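Local coordinates for protein phosphatidylinositol-specific phospholipase C1 (Streptomyces antibioticus, PDB 3H4X) that is a bacterial phospholipase C of the calcium-dependent phosphoinositide family, built on a TIM-type beta-alpha barrel, at residues K42-Y47 against D323-P328; L52-A57 against S329-V334. All blocks are in the same frame, centred on the assembly; numbering follows the deposited sequence.

The chain passes through strand 31-36 into 42-47, through helix 48-52 into 52-57, and then into strand 58-64. The last barrel strand, 319-322, leads into 323-328 and on to 329-334. Each contact therefore closes a loop of more than 270 residues. The two loops cross, because their segments alternate along the chain. Interaction 1 joins the loop after the first barrel strand to the loop after the last. Interaction 2 joins the turn before strand 58-64 to helix 328-331 and the residues after it. The two meet at Tyr45 OH, which packs against Leu331 CD1 and Ser54 CB. Together they tie the segments around the first two barrel strands to those that follow the last one.

Interaction 1 (K42-Y47 against D323-P328); sequences KEKYRY and DWYPLP. With EOH (ethanol), chain R.
Glu43 lends its backbone to the contact. Its carbonyl O lies obliquely off the Tyr325 ring, near CZ and OH. This is where the barrel closes: 42-47 follows the first strand of the TIM-type barrel and 323-328 follows the last, and the two loops meet near the surface.

Lys44 comes next and lies on the Tyr325 ring. Its CA stands over the ring centre, 3.8 Å from the centroid and only 5° off the normal, a CH-pi contact. Its CG then runs along the CD2 side of the same face, 3.5 Å from Tyr325 CD2. The lysine chain crosses the tyrosine side chain at about a right angle. Further on, Lys44 CE packs 3.8 Å from Asp323 CG. The chain bends at chi4 (68°), and Lys44 NZ ends 4.5 Å from Asp323 OD1, too far for a salt bridge. That ammonium instead pairs with Glu41 and also bonds to Asn38 O.

Tyr45 runs past Tyr325 in the opposite sense. Its OH rests 3.4 Å from Tyr325 CB, and its ring meets that carbon obliquely.

Tyr325 has its CG between the backbone N and the carbonyl carbon (chi1 65°), which sets the ring against Lys44. On the opposite face sits Pro326 CD, offset toward the ring's rim. Water 1 bridges the segments, 2.7 Å from Tyr45 OH and donating to Tyr325 O at 2.7 Å. The hydroxyl O of the ethanol, probably from the crystallisation liquor, donates a hydrogen bond to the same Tyr325 O at 2.8 Å.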
loop_
_atom_site.group_PDB
_atom_site.type_symbol
_atom_site.label_atom_id
_atom_site.label_comp_id
_atom_site.label_asym_id
_atom_site.label_seq_id
_atom_site.Cartn_x
_atom_site.Cartn_y
_atom_site.Cartn_z
ATOM N N LYS A 42 -2.984 -7.146 16.499
ATOM C CA LYS A 42 -2.605 -6.819 17.868
ATOM C C LYS A 42 -1.349 -7.571 18.320
ATOM O O LYS A 42 -0.591 -7.077 19.153
ATOM C CB LYS A 42 -3.783 -7.077 18.814
ATOM C CG LYS A 42 -4.946 -6.108 18.608
ATOM C CD LYS A 42 -6.212 -6.540 19.345
ATOM C CE LYS A 42 -6.973 -7.613 18.581
ATOM N NZ LYS A 42 -8.280 -7.928 19.224
ATOM N N GLU A 43 -1.125 -8.752 17.754
ATOM C CA GLU A 43 0.052 -9.555 18.082
ATOM C C GLU A 43 1.352 -8.888 17.633
ATOM O O GLU A 43 2.406 -9.095 18.240
ATOM C CB GLU A 43 -0.066 -10.947 17.460
ATOM C CG GLU A 43 1.090 -11.882 17.766
ATOM C CD GLU A 43 0.979 -13.200 17.023
ATOM O OE1 GLU A 43 0.224 -13.261 16.029
ATOM O OE2 GLU A 43 1.646 -14.175 17.431
ATOM N N LYS A 44 1.280 -8.097 16.568
ATOM C CA LYS A 44 2.451 -7.375 16.080
ATOM C C LYS A 44 2.595 -6.034 16.793
ATOM O O LYS A 44 3.681 -5.681 17.254
ATOM C CB LYS A 44 2.359 -7.135 14.572
ATOM C CG LYS A 44 2.351 -8.390 13.719
ATOM C CD LYS A 44 2.734 -8.053 12.282
ATOM C CE LYS A 44 2.586 -9.246 11.360
ATOM N NZ LYS A 44 1.155 -9.602 11.188
ATOM N N TYR A 45 1.488 -5.299 16.868
ATOM C CA TYR A 45 1.457 -3.957 17.436
ATOM C C TYR A 45 0.216 -3.819 18.298
ATOM O O TYR A 45 -0.903 -3.989 17.817
ATOM C CB TYR A 45 1.462 -2.908 16.319
ATOM C CG TYR A 45 2.754 -2.900 15.537
ATOM C CD1 TYR A 45 3.932 -2.469 16.128
ATOM C CD2 TYR A 45 2.802 -3.333 14.216
ATOM C CE1 TYR A 45 5.122 -2.468 15.434
ATOM C CE2 TYR A 45 3.996 -3.334 13.507
ATOM C CZ TYR A 45 5.152 -2.900 14.121
ATOM O OH TYR A 45 6.340 -2.902 13.425
ATOM N N ARG A 46 0.413 -3.527 19.578
ATOM C CA ARG A 46 -0.705 -3.436 20.504
ATOM C C ARG A 46 -1.755 -2.442 20.017
ATOM O O ARG A 46 -2.953 -2.719 20.056
ATOM C CB ARG A 46 -0.214 -3.058 21.902
ATOM C CG ARG A 46 -1.317 -3.039 22.941
ATOM C CD ARG A 46 -0.768 -2.840 24.338
ATOM N NE ARG A 46 -1.836 -2.626 25.310
ATOM C CZ ARG A 46 -2.651 -3.581 25.749
ATOM N NH1 ARG A 46 -2.527 -4.822 25.298
ATOM N NH2 ARG A 46 -3.595 -3.294 26.635
ATOM N N TYR A 47 -1.289 -1.280 19.572
ATOM C CA TYR A 47 -2.154 -0.268 18.974
ATOM C C TYR A 47 -1.633 0.078 17.593
ATOM O O TYR A 47 -0.433 -0.025 17.334
ATOM C CB TYR A 47 -2.173 1.004 19.822
ATOM C CG TYR A 47 -2.817 0.828 21.175
ATOM C CD1 TYR A 47 -4.191 0.938 21.337
ATOM C CD2 TYR A 47 -2.045 0.560 22.296
ATOM C CE1 TYR A 47 -4.774 0.779 22.588
ATOM C CE2 TYR A 47 -2.617 0.397 23.540
ATOM C CZ TYR A 47 -3.975 0.508 23.679
ATOM O OH TYR A 47 -4.536 0.345 24.924
ATOM N N ASP A 323 7.350 -9.714 8.191
ATOM C CA ASP A 323 6.699 -9.531 9.489
ATOM C C ASP A 323 7.686 -9.106 10.573
ATOM O O ASP A 323 7.543 -9.506 11.730
ATOM C CB ASP A 323 6.017 -10.827 9.937
ATOM C CG ASP A 323 4.856 -11.224 9.049
ATOM O OD1 ASP A 323 4.447 -10.422 8.187
ATOM O OD2 ASP A 323 4.344 -12.350 9.218
ATOM N N TRP A 324 8.667 -8.290 10.211
ATOM C CA TRP A 324 9.790 -8.000 11.107
ATOM C C TRP A 324 9.508 -6.932 12.166
ATOM O O TRP A 324 10.339 -6.055 12.407
ATOM C CB TRP A 324 11.032 -7.618 10.300
ATOM C CG TRP A 324 11.498 -8.692 9.358
ATOM C CD1 TRP A 324 11.377 -10.041 9.527
ATOM C CD2 TRP A 324 12.178 -8.502 8.112
ATOM N NE1 TRP A 324 11.933 -10.703 8.458
ATOM C CE2 TRP A 324 12.432 -9.780 7.576
ATOM C CE3 TRP A 324 12.591 -7.376 7.395
ATOM C CZ2 TRP A 324 13.080 -9.964 6.354
ATOM C CZ3 TRP A 324 13.238 -7.562 6.184
ATOM C CH2 TRP A 324 13.476 -8.845 5.676
ATOM N N TYR A 325 8.351 -7.014 12.811
ATOM C CA TYR A 325 8.023 -6.045 13.853
ATOM C C TYR A 325 9.019 -6.023 15.032
ATOM O O TYR A 325 9.175 -4.990 15.678
ATOM C CB TYR A 325 6.573 -6.207 14.332
ATOM C CG TYR A 325 6.281 -7.518 15.026
ATOM C CD1 TYR A 325 6.465 -7.656 16.395
ATOM C CD2 TYR A 325 5.812 -8.615 14.316
ATOM C CE1 TYR A 325 6.197 -8.851 17.036
ATOM C CE2 TYR A 325 5.543 -9.815 14.949
ATOM C CZ TYR A 325 5.737 -9.925 16.309
ATOM O OH TYR A 325 5.474 -11.115 16.948
ATOM N N PRO A 326 9.705 -7.151 15.310
ATOM C CA PRO A 326 10.696 -7.117 16.390
ATOM C C PRO A 326 11.950 -6.318 16.041
ATOM O O PRO A 326 12.812 -6.121 16.899
ATOM C CB PRO A 326 11.064 -8.595 16.578
ATOM C CG PRO A 326 9.922 -9.356 16.020
ATOM C CD PRO A 326 9.452 -8.527 14.851
ATOM N N LEU A 327 12.051 -5.854 14.799
ATOM C CA LEU A 327 13.261 -5.179 14.339
ATOM C C LEU A 327 13.000 -3.774 13.795
ATOM O O LEU A 327 13.194 -3.521 12.608
ATOM C CB LEU A 327 13.956 -6.020 13.264
ATOM C CG LEU A 327 14.347 -7.454 13.630
ATOM C CD1 LEU A 327 14.784 -8.214 12.385
ATOM C CD2 LEU A 327 15.441 -7.467 14.687
ATOM N N PRO A 328 12.566 -2.848 14.662
ATOM C CA PRO A 328 12.261 -1.495 14.192
ATOM C C PRO A 328 13.447 -0.807 13.514
ATOM O O PRO A 328 13.255 0.023 12.626
ATOM C CB PRO A 328 11.853 -0.750 15.471
ATOM C CG PRO A 328 12.345 -1.602 16.601
ATOM C CD PRO A 328 12.315 -3.008 16.103
HETATM C C1 EOH R . 8.002 -5.880 19.402
HETATM C C2 EOH R . 9.012 -7.021 19.436
HETATM O O EOH R . 8.229 -5.008 18.318
HETATM O O HOH W 1 8.434 -2.474 15.055
#

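Interaction 2 (L52-A57 against S329-V334)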
loop_
_atom_site.group_PDB
_atom_site.type_symbol
_atom_site.label_atom_id
_atom_site.label_comp_id
_atom_site.label_asym_id
_atom_site.label_seq_id
_atom_site.Cartn_x
_atom_site.Cartn_y
_atom_site.Cartn_z
ATOM N N LEU A 52 2.445 2.778 13.414
ATOM C CA LEU A 52 2.867 4.055 12.853
ATOM C C LEU A 52 4.210 4.507 13.421
ATOM O O LEU A 52 5.038 5.072 12.707
ATOM C CB LEU A 52 1.793 5.119 13.061
ATOM C CG LEU A 52 0.518 4.877 12.251
ATOM C CD1 LEU A 52 -0.639 5.671 12.818
ATOM C CD2 LEU A 52 0.728 5.221 10.781
ATOM N N ASP A 53 4.438 4.241 14.703
ATOM C CA ASP A 53 5.693 4.633 15.340
ATOM C C ASP A 53 6.848 3.653 15.098
ATOM O O ASP A 53 7.965 3.888 15.555
ATOM C CB ASP A 53 5.493 4.858 16.844
ATOM C CG ASP A 53 4.892 6.215 17.158
ATOM O OD1 ASP A 53 5.148 7.174 16.402
ATOM O OD2 ASP A 53 4.174 6.327 18.172
ATOM N N SER A 54 6.590 2.572 14.367
ATOM C CA SER A 54 7.602 1.543 14.133
ATOM C C SER A 54 8.740 2.025 13.249
ATOM O O SER A 54 9.847 1.485 13.305
ATOM C CB SER A 54 6.973 0.315 13.479
ATOM O OG SER A 54 6.595 0.593 12.138
ATOM N N GLY A 55 8.464 3.026 12.420
ATOM C CA GLY A 55 9.433 3.480 11.432
ATOM C C GLY A 55 9.254 2.841 10.061
ATOM O O GLY A 55 9.888 3.258 9.094
ATOM N N ALA A 56 8.394 1.830 9.964
ATOM C CA ALA A 56 8.161 1.162 8.684
ATOM C C ALA A 56 7.664 2.136 7.618
ATOM O O ALA A 56 6.928 3.080 7.915
ATOM C CB ALA A 56 7.176 0.017 8.854
ATOM N N ALA A 57 8.056 1.886 6.373
ATOM C CA ALA A 57 7.651 2.724 5.248
ATOM C C ALA A 57 6.308 2.299 4.658
ATOM O O ALA A 57 5.655 3.066 3.945
ATOM C CB ALA A 57 8.713 2.674 4.179
ATOM N N SER A 329 14.665 -1.148 13.923
ATOM C CA SER A 329 15.849 -0.575 13.297
ATOM C C SER A 329 15.890 -0.939 11.815
ATOM O O SER A 329 16.238 -0.114 10.970
ATOM C CB SER A 329 17.122 -1.058 14.001
ATOM O OG SER A 329 17.395 -2.413 13.690
ATOM N N VAL A 330 15.528 -2.181 11.509
ATOM C CA VAL A 330 15.454 -2.635 10.127
ATOM C C VAL A 330 14.274 -1.979 9.411
ATOM O O VAL A 330 14.394 -1.545 8.266
ATOM C CB VAL A 330 15.335 -4.170 10.041
ATOM C CG1 VAL A 330 15.103 -4.613 8.603
ATOM C CG2 VAL A 330 16.583 -4.831 10.615
ATOM N N LEU A 331 13.138 -1.885 10.096
ATOM C CA LEU A 331 11.944 -1.292 9.493
ATOM C C LEU A 331 12.163 0.142 9.022
ATOM O O LEU A 331 11.524 0.583 8.067
ATOM C CB LEU A 331 10.760 -1.345 10.458
ATOM C CG LEU A 331 10.327 -2.753 10.855
ATOM C CD1 LEU A 331 9.132 -2.685 11.790
ATOM C CD2 LEU A 331 10.011 -3.591 9.630
ATOM N N LYS A 332 13.063 0.865 9.685
ATOM C CA LYS A 332 13.315 2.266 9.350
ATOM C C LYS A 332 14.300 2.436 8.198
ATOM O O LYS A 332 14.553 3.553 7.753
ATOM C CB LYS A 332 13.849 3.026 10.568
ATOM C CG LYS A 332 12.902 3.097 11.739
ATOM C CD LYS A 332 13.556 3.795 12.920
ATOM C CE LYS A 332 12.607 3.860 14.100
ATOM N NZ LYS A 332 12.146 2.505 14.478
ATOM N N THR A 333 14.866 1.329 7.731
ATOM C CA THR A 333 15.909 1.370 6.711
ATOM C C THR A 333 15.412 1.960 5.391
ATOM O O THR A 333 14.375 1.547 4.867
ATOM C CB THR A 333 16.482 -0.038 6.443
ATOM O OG1 THR A 333 17.032 -0.571 7.652
ATOM C CG2 THR A 333 17.568 0.017 5.379
ATOM N N VAL A 334 16.149 2.933 4.867
ATOM C CA VAL A 334 15.901 3.460 3.533
ATOM C C VAL A 334 17.239 3.548 2.815
ATOM O O VAL A 334 18.161 4.215 3.296
ATOM C CB VAL A 334 15.249 4.856 3.572
ATOM C CG1 VAL A 334 14.972 5.346 2.163
ATOM C CG2 VAL A 334 13.958 4.829 4.388
HETATM O O HOH W 2 10.424 3.131 16.426
#
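Gly55 O and Leu331 O come within 3.3 Å of each other, although both are acceptors. Each carbonyl receives a CA-H from the other segment. Lys332 CA points its hydrogen at Gly55 O over 3.6 Å, and Ala56 CA does the same to Leu331 O over 3.5 Å. Both contacts have an angle of 158° at the hydrogen. These weak contacts probably offset some of the repulsion between the two oxygens.

Gly55 has a positive phi and leaves the helical conformation here. Its CA lies 3.5 Å from Lys332 CG, so the lysine chain packs directly on the glycine backbone. The chain stays extended through chi3 and bends at chi4. That turn lets Lys332 NZ donate a hydrogen bond to Ser54 O at 2.8 Å. The ammonium approaches from above the carbonyl plane, 50° out of it. Water 2 also accepts from Lys332 NZ and donates to Asp53 O, so the lysine grips two successive carbonyls, one directly and one through water. Pro328 O accepts a further, weak hydrogen bond from Lys332 NZ.

In the TIM-type barrel, 52-57 leads from helix 48-52 into strand 58-64, while 329-334 continues from helix 328-331 toward strand 334-336. The contact thus fastens the short C-terminal helix to the entry of the second barrel strand.

Ser54 makes an ST turn: its OG accepts from Ala56 N at 3.1 Å. Ser54 OG is also hydrogen-bonded to Ala51 O. Leu331 adds side-chain packing: its CB sits 4.2 Å from Ala56 CB, and its CD1 reaches Ser54 CB at 4.1 Å. The Leu331 side chain also packs on Val34 and Val36 of strand 31-36.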